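Local coordinates for protein putative poly(3-hydroxybutyrate) depolymerase LpqC (Bordetella parapertussis 12822, PDB 3D0K) that is probably a serine hydrolase of the alpha/beta-hydrolase fold, tentatively assigned as a depolymerase that cleaves the ester bonds of poly(3-hydroxybutyrate), at residues 95-106 with 117-125. Residues are numbered along the deposited sequence; the frame is centred on the assembly and turned at random.
With SO4 (sulfate ion), chain I.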
ATOM      1  N   TRP A  95      10.233 -12.560   5.780  1.00 22.05           N
ATOM      2  CA  TRP A  95       9.278 -11.668   6.468  1.00 22.30           C
ATOM      3  C   TRP A  95       8.022 -12.457   6.864  1.00 21.72           C
ATOM      4  O   TRP A  95       6.932 -12.215   6.354  1.00 20.64           O
ATOM      5  CB  TRP A  95       8.908 -10.512   5.546  1.00 21.18           C
ATOM      6  CG  TRP A  95      10.095  -9.718   5.147  1.00 19.91           C
ATOM      7  CD1 TRP A  95      10.962  -9.996   4.115  1.00 21.27           C
ATOM      8  CD2 TRP A  95      10.557  -8.505   5.747  1.00 20.80           C
ATOM      9  NE1 TRP A  95      11.944  -9.027   4.046  1.00 21.53           N
ATOM     10  CE2 TRP A  95      11.722  -8.094   5.024  1.00 19.13           C
ATOM     11  CE3 TRP A  95      10.104  -7.713   6.818  1.00 22.69           C
ATOM     12  CZ2 TRP A  95      12.433  -6.926   5.333  1.00 19.84           C
ATOM     13  CZ3 TRP A  95      10.819  -6.549   7.138  1.00 21.79           C
ATOM     14  CH2 TRP A  95      11.985  -6.177   6.403  1.00 21.92           C
ATOM     15  N   PRO A  96       8.176 -13.416   7.791  1.00 22.00           N
ATOM     16  CA  PRO A  96       7.066 -14.347   8.042  1.00 21.72           C
ATOM     17  C   PRO A  96       5.844 -13.733   8.764  1.00 20.57           C
ATOM     18  O   PRO A  96       5.984 -12.900   9.661  1.00 20.18           O
ATOM     19  CB  PRO A  96       7.732 -15.452   8.903  1.00 22.03           C
ATOM     20  CG  PRO A  96       8.819 -14.715   9.613  1.00 22.19           C
ATOM     21  CD  PRO A  96       9.340 -13.690   8.668  1.00 22.99           C
ATOM     22  N   GLY A  97       4.650 -14.167   8.352  1.00 20.69           N
ATOM     23  CA  GLY A  97       3.409 -13.844   9.058  1.00 20.13           C
ATOM     24  C   GLY A  97       2.915 -12.423   8.826  1.00 19.51           C
ATOM     25  O   GLY A  97       3.635 -11.548   8.318  1.00 20.71           O
ATOM     26  N   VAL A  98       1.674 -12.185   9.232  1.00 19.29           N
ATOM     27  CA  VAL A  98       1.132 -10.833   9.262  1.00 19.26           C
ATOM     28  C   VAL A  98       1.993  -9.905  10.162  1.00 18.58           C
ATOM     29  O   VAL A  98       1.992  -8.701   9.955  1.00 17.55           O
ATOM     30  CB  VAL A  98      -0.363 -10.817   9.700  1.00 19.67           C
ATOM     31  CG1 VAL A  98      -1.221 -11.674   8.725  1.00 20.28           C
ATOM     32  CG2 VAL A  98      -0.535 -11.250  11.160  1.00 19.21           C
ATOM     33  N   GLU A  99       2.721 -10.463  11.145  1.00 18.24           N
ATOM     34  CA  GLU A  99       3.538  -9.633  12.039  1.00 18.11           C
ATOM     35  C   GLU A  99       4.608  -8.843  11.283  1.00 18.71           C
ATOM     36  O   GLU A  99       4.885  -7.677  11.627  1.00 18.75           O
ATOM     37  CB  GLU A  99       4.154 -10.469  13.198  1.00 17.45           C
ATOM     38  CG  GLU A  99       3.071 -11.008  14.182  1.00 20.82           C
ATOM     39  CD  GLU A  99       2.403 -12.327  13.709  1.00 21.62           C
ATOM     40  OE1 GLU A  99       1.651 -12.881  14.539  1.00 26.62           O
ATOM     41  OE2 GLU A  99       2.651 -12.845  12.571  1.00 18.45           O
ATOM     42  N   SER A 100       5.201  -9.454  10.242  1.00 18.70           N
ATOM     43  CA  SER A 100       6.342  -8.841   9.573  1.00 18.44           C
ATOM     44  C   SER A 100       5.928  -7.996   8.395  1.00 18.00           C
ATOM     45  O   SER A 100       6.661  -7.066   8.011  1.00 19.16           O
ATOM     46  CB  SER A 100       7.326  -9.908   9.040  1.00 18.78           C
ATOM     47  OG  SER A 100       7.693 -10.835  10.063  1.00 20.33           O
ATOM     48  N   TYR A 101       4.829  -8.371   7.752  1.00 16.04           N
ATOM     49  CA  TYR A 101       4.433  -7.667   6.554  1.00 16.72           C
ATOM     50  C   TYR A 101       3.234  -6.730   6.846  1.00 17.15           C
ATOM     51  O   TYR A 101       3.433  -5.536   7.001  1.00 17.87           O
ATOM     52  CB  TYR A 101       4.116  -8.651   5.391  1.00 16.68           C
ATOM     53  CG  TYR A 101       3.633  -7.918   4.126  1.00 17.72           C
ATOM     54  CD1 TYR A 101       4.411  -6.899   3.559  1.00 17.23           C
ATOM     55  CD2 TYR A 101       2.433  -8.288   3.482  1.00 15.74           C
ATOM     56  CE1 TYR A 101       3.999  -6.252   2.396  1.00 18.53           C
ATOM     57  CE2 TYR A 101       1.988  -7.615   2.290  1.00 18.01           C
ATOM     58  CZ  TYR A 101       2.804  -6.597   1.772  1.00 16.89           C
ATOM     59  OH  TYR A 101       2.381  -5.936   0.625  1.00 20.12           O
ATOM     60  N   ASN A 102       2.011  -7.287   6.885  1.00 17.10           N
ATOM     61  CA  ASN A 102       0.809  -6.520   7.258  1.00 17.18           C
ATOM     62  C   ASN A 102       1.016  -5.506   8.417  1.00 16.48           C
ATOM     63  O   ASN A 102       0.518  -4.369   8.347  1.00 17.00           O
ATOM     64  CB  ASN A 102      -0.368  -7.413   7.704  1.00 14.92           C
ATOM     65  CG  ASN A 102      -0.693  -8.565   6.790  1.00 18.26           C
ATOM     66  OD1 ASN A 102      -1.906  -8.933   6.663  1.00 22.05           O
ATOM     67  ND2 ASN A 102       0.324  -9.208   6.222  1.00 13.10           N
ATOM     68  N   ASN A 103       1.622  -5.965   9.520  1.00 16.17           N
ATOM     69  CA  ASN A 103       1.764  -5.197  10.765  1.00 16.64           C
ATOM     70  C   ASN A 103       3.111  -4.460  10.894  1.00 17.08           C
ATOM     71  O   ASN A 103       3.394  -3.821  11.941  1.00 18.08           O
ATOM     72  CB  ASN A 103       1.584  -6.085  12.027  1.00 17.17           C
ATOM     73  CG  ASN A 103       0.250  -6.870  12.056  1.00 19.25           C
ATOM     74  OD1 ASN A 103       0.030  -7.718  12.961  1.00 20.93           O
ATOM     75  ND2 ASN A 103      -0.615  -6.628  11.088  1.00 16.73           N
ATOM     76  N   GLY A 104       3.939  -4.541   9.852  1.00 15.37           N
ATOM     77  CA  GLY A 104       5.116  -3.637   9.772  1.00 16.13           C
ATOM     78  C   GLY A 104       6.277  -3.949  10.744  1.00 17.18           C
ATOM     79  O   GLY A 104       7.151  -3.106  10.947  1.00 17.35           O
ATOM     80  N   ARG A 105       6.298  -5.137  11.331  1.00 18.40           N
ATOM     81  CA  ARG A 105       7.313  -5.462  12.380  1.00 21.66           C
ATOM     82  C   ARG A 105       7.364  -4.343  13.464  1.00 21.47           C
ATOM     83  O   ARG A 105       8.450  -3.846  13.805  1.00 22.98           O
ATOM     84  CB  ARG A 105       8.724  -5.634  11.748  1.00 21.58           C
ATOM     85  CG  ARG A 105       9.080  -7.020  11.363  1.00 25.69           C
ATOM     86  CD  ARG A 105      10.545  -7.222  10.949  1.00 26.37           C
ATOM     87  NE  ARG A 105      11.374  -7.403  12.107  1.00 33.44           N
ATOM     88  CZ  ARG A 105      12.357  -6.590  12.485  1.00 36.52           C
ATOM     89  NH1 ARG A 105      13.020  -6.848  13.601  1.00 37.68           N
ATOM     90  NH2 ARG A 105      12.682  -5.534  11.758  1.00 38.10           N
ATOM     91  N   ALA A 106       6.187  -3.906  13.926  1.00 20.33           N
ATOM     92  CA  ALA A 106       6.067  -2.758  14.828  1.00 20.27           C
ATOM     93  C   ALA A 106       6.640  -3.070  16.225  1.00 21.62           C
ATOM     94  O   ALA A 106       6.973  -2.155  16.991  1.00 21.76           O
ATOM     95  CB  ALA A 106       4.651  -2.332  14.955  1.00 19.57           C
ATOM     96  N   ASP A 117      10.860   4.417  12.211  1.00 24.21           N
ATOM     97  CA  ASP A 117      11.627   4.318  10.981  1.00 26.61           C
ATOM     98  C   ASP A 117      12.245   2.954  10.765  1.00 24.75           C
ATOM     99  O   ASP A 117      12.801   2.673   9.709  1.00 24.76           O
ATOM    100  CB  ASP A 117      12.615   5.460  10.761  1.00 28.20           C
ATOM    101  CG  ASP A 117      13.159   5.998  11.990  1.00 36.06           C
ATOM    102  OD1 ASP A 117      13.892   5.254  12.725  1.00 41.10           O
ATOM    103  OD2 ASP A 117      12.867   7.207  12.216  1.00 44.97           O
ATOM    104  N   GLY A 118      12.060   2.073  11.741  1.00 23.43           N
ATOM    105  CA  GLY A 118      12.497   0.692  11.602  1.00 21.77           C
ATOM    106  C   GLY A 118      11.394  -0.237  11.110  1.00 21.44           C
ATOM    107  O   GLY A 118      11.641  -1.434  10.873  1.00 20.80           O
ATOM    108  N   TRP A 119      10.177   0.282  11.003  1.00 19.49           N
ATOM    109  CA  TRP A 119       9.052  -0.573  10.589  1.00 18.80           C
ATOM    110  C   TRP A 119       9.180  -0.905   9.110  1.00 18.71           C
ATOM    111  O   TRP A 119       9.824  -0.169   8.346  1.00 17.22           O
ATOM    112  CB  TRP A 119       7.676   0.071  10.885  1.00 18.65           C
ATOM    113  CG  TRP A 119       7.383   0.349  12.352  1.00 20.47           C
ATOM    114  CD1 TRP A 119       8.256   0.260  13.420  1.00 21.02           C
ATOM    115  CD2 TRP A 119       6.140   0.775  12.888  1.00 18.84           C
ATOM    116  NE1 TRP A 119       7.607   0.613  14.583  1.00 21.15           N
ATOM    117  CE2 TRP A 119       6.307   0.918  14.287  1.00 18.56           C
ATOM    118  CE3 TRP A 119       4.877   1.028  12.322  1.00 20.31           C
ATOM    119  CZ2 TRP A 119       5.266   1.318  15.121  1.00 22.02           C
ATOM    120  CZ3 TRP A 119       3.829   1.441  13.166  1.00 20.87           C
ATOM    121  CH2 TRP A 119       4.039   1.583  14.540  1.00 19.79           C
ATOM    122  N   THR A 120       8.592  -2.037   8.710  1.00 17.43           N
ATOM    123  CA  THR A 120       8.641  -2.497   7.306  1.00 18.64           C
ATOM    124  C   THR A 120       8.126  -1.360   6.388  1.00 19.08           C
ATOM    125  O   THR A 120       8.653  -1.150   5.283  1.00 19.15           O
ATOM    126  CB  THR A 120       7.770  -3.753   7.103  1.00 18.33           C
ATOM    127  OG1 THR A 120       7.959  -4.656   8.196  1.00 19.26           O
ATOM    128  CG2 THR A 120       8.128  -4.485   5.728  1.00 17.41           C
ATOM    129  N   TYR A 121       7.124  -0.604   6.860  1.00 18.06           N
ATOM    130  CA  TYR A 121       6.506   0.472   6.048  1.00 17.74           C
ATOM    131  C   TYR A 121       7.518   1.520   5.601  1.00 19.36           C
ATOM    132  O   TYR A 121       7.352   2.117   4.524  1.00 20.45           O
ATOM    133  CB  TYR A 121       5.432   1.202   6.836  1.00 16.28           C
ATOM    134  CG  TYR A 121       4.410   0.263   7.501  1.00 16.17           C
ATOM    135  CD1 TYR A 121       3.953  -0.874   6.832  1.00 17.58           C
ATOM    136  CD2 TYR A 121       3.929   0.531   8.794  1.00 15.26           C
ATOM    137  CE1 TYR A 121       3.043  -1.758   7.461  1.00 15.63           C
ATOM    138  CE2 TYR A 121       3.009  -0.315   9.425  1.00 14.46           C
ATOM    139  CZ  TYR A 121       2.587  -1.459   8.743  1.00 16.66           C
ATOM    140  OH  TYR A 121       1.630  -2.272   9.378  1.00 14.83           O
ATOM    141  N   ALA A 122       8.491   1.804   6.470  1.00 19.37           N
ATOM    142  CA  ALA A 122       9.479   2.890   6.259  1.00 19.84           C
ATOM    143  C   ALA A 122      10.443   2.616   5.091  1.00 20.35           C
ATOM    144  O   ALA A 122      11.127   3.538   4.584  1.00 22.33           O
ATOM    145  CB  ALA A 122      10.295   3.123   7.558  1.00 19.73           C
ATOM    146  N   LEU A 123      10.525   1.357   4.694  1.00 18.78           N
ATOM    147  CA  LEU A 123      11.344   0.922   3.575  1.00 18.09           C
ATOM    148  C   LEU A 123      10.854   1.512   2.262  1.00 19.00           C
ATOM    149  O   LEU A 123      11.662   1.738   1.357  1.00 19.29           O
ATOM    150  CB  LEU A 123      11.314  -0.606   3.492  1.00 19.46           C
ATOM    151  CG  LEU A 123      12.061  -1.302   4.644  1.00 20.55           C
ATOM    152  CD1 LEU A 123      11.874  -2.781   4.540  1.00 22.06           C
ATOM    153  CD2 LEU A 123      13.559  -0.960   4.581  1.00 22.69           C
ATOM    154  N   VAL A 124       9.543   1.756   2.126  1.00 18.80           N
ATOM    155  CA  VAL A 124       9.024   2.357   0.847  1.00 19.41           C
ATOM    156  C   VAL A 124       9.705   3.695   0.540  1.00 18.88           C
ATOM    157  O   VAL A 124      10.315   3.860  -0.526  1.00 18.15           O
ATOM    158  CB  VAL A 124       7.491   2.479   0.826  1.00 18.83           C
ATOM    159  CG1 VAL A 124       6.989   3.229  -0.483  1.00 20.95           C
ATOM    160  CG2 VAL A 124       6.887   1.106   0.938  1.00 18.67           C
ATOM    161  N   ALA A 125       9.638   4.637   1.468  1.00 18.77           N
ATOM    162  CA  ALA A 125      10.322   5.912   1.267  1.00 19.61           C
ATOM    163  C   ALA A 125      11.837   5.794   1.004  1.00 19.89           C
ATOM    164  O   ALA A 125      12.398   6.569   0.186  1.00 19.10           O
ATOM    165  CB  ALA A 125      10.013   6.890   2.408  1.00 20.15           C
TER
HETATM  166  S   SO4 I 308      -0.099 -15.545   9.406  1.00 43.07           S
HETATM  167  O1  SO4 I 308      -1.552 -15.457   9.603  1.00 44.02           O
HETATM  168  O2  SO4 I 308       0.566 -14.504  10.195  1.00 33.76           O
HETATM  169  O3  SO4 I 308       0.315 -16.897   9.813  1.00 42.78           O
HETATM  170  O4  SO4 I 308       0.193 -15.376   7.977  1.00 40.51           O
HETATM  171  O   HOH W   1      10.958  -3.988   9.588  1.00 31.45           O
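Trp95 meets Thr120 and Leu123 with the far end of its indole, where the loop after strand 84-89 of this alpha/beta-hydrolase fold packs on the start of helix 122-133. CZ3 of Trp95 lies 3.6 Å from Thr120 OG1 and 3.7 Å from Thr120 CG2, so both branches of the threonine meet the indole there; its CH2 touches Leu123 CD1, while NE1 is hydrogen-bonded to Pro39 O. A short, weakly bonded helical turn at about 97-100 then brings Ser100 O to Thr120, whose OG1 donates to it at 2.7 Å. The first torsion of Thr120 (chi1 -43°), with OG1 anti to its own carbonyl carbon, brings the hydroxyl to that oxygen.

Next comes a type I turn from Tyr101 to Gly104. Tyr101 starts away from 117-125; its OH is hydrogen-bonded to His61 O, and the side chain touches the probable nucleophile elbow. The Asn102 carbonyl O accepts a hydrogen bond from Tyr121 OH at 2.6 Å, lying at the edge of the phenol, near its plane. Gly104, with a positive phi of 73°, lies over one face of the same ring, its CA 3.8 Å from the centroid in a CH-pi contact. Gly104 O accepts Thr120 N, O to N 2.9 Å. Arg105 NH2 donates to a water that in turn donates to Gly118 O, bridging the two segments. Last, Ala106 sets its methyl over the indole of Trp119, whose NE1 is hydrogen-bonded to Arg114 O: CB sits 3.7 Å from the centroid of the six-membered ring, 14° off its normal.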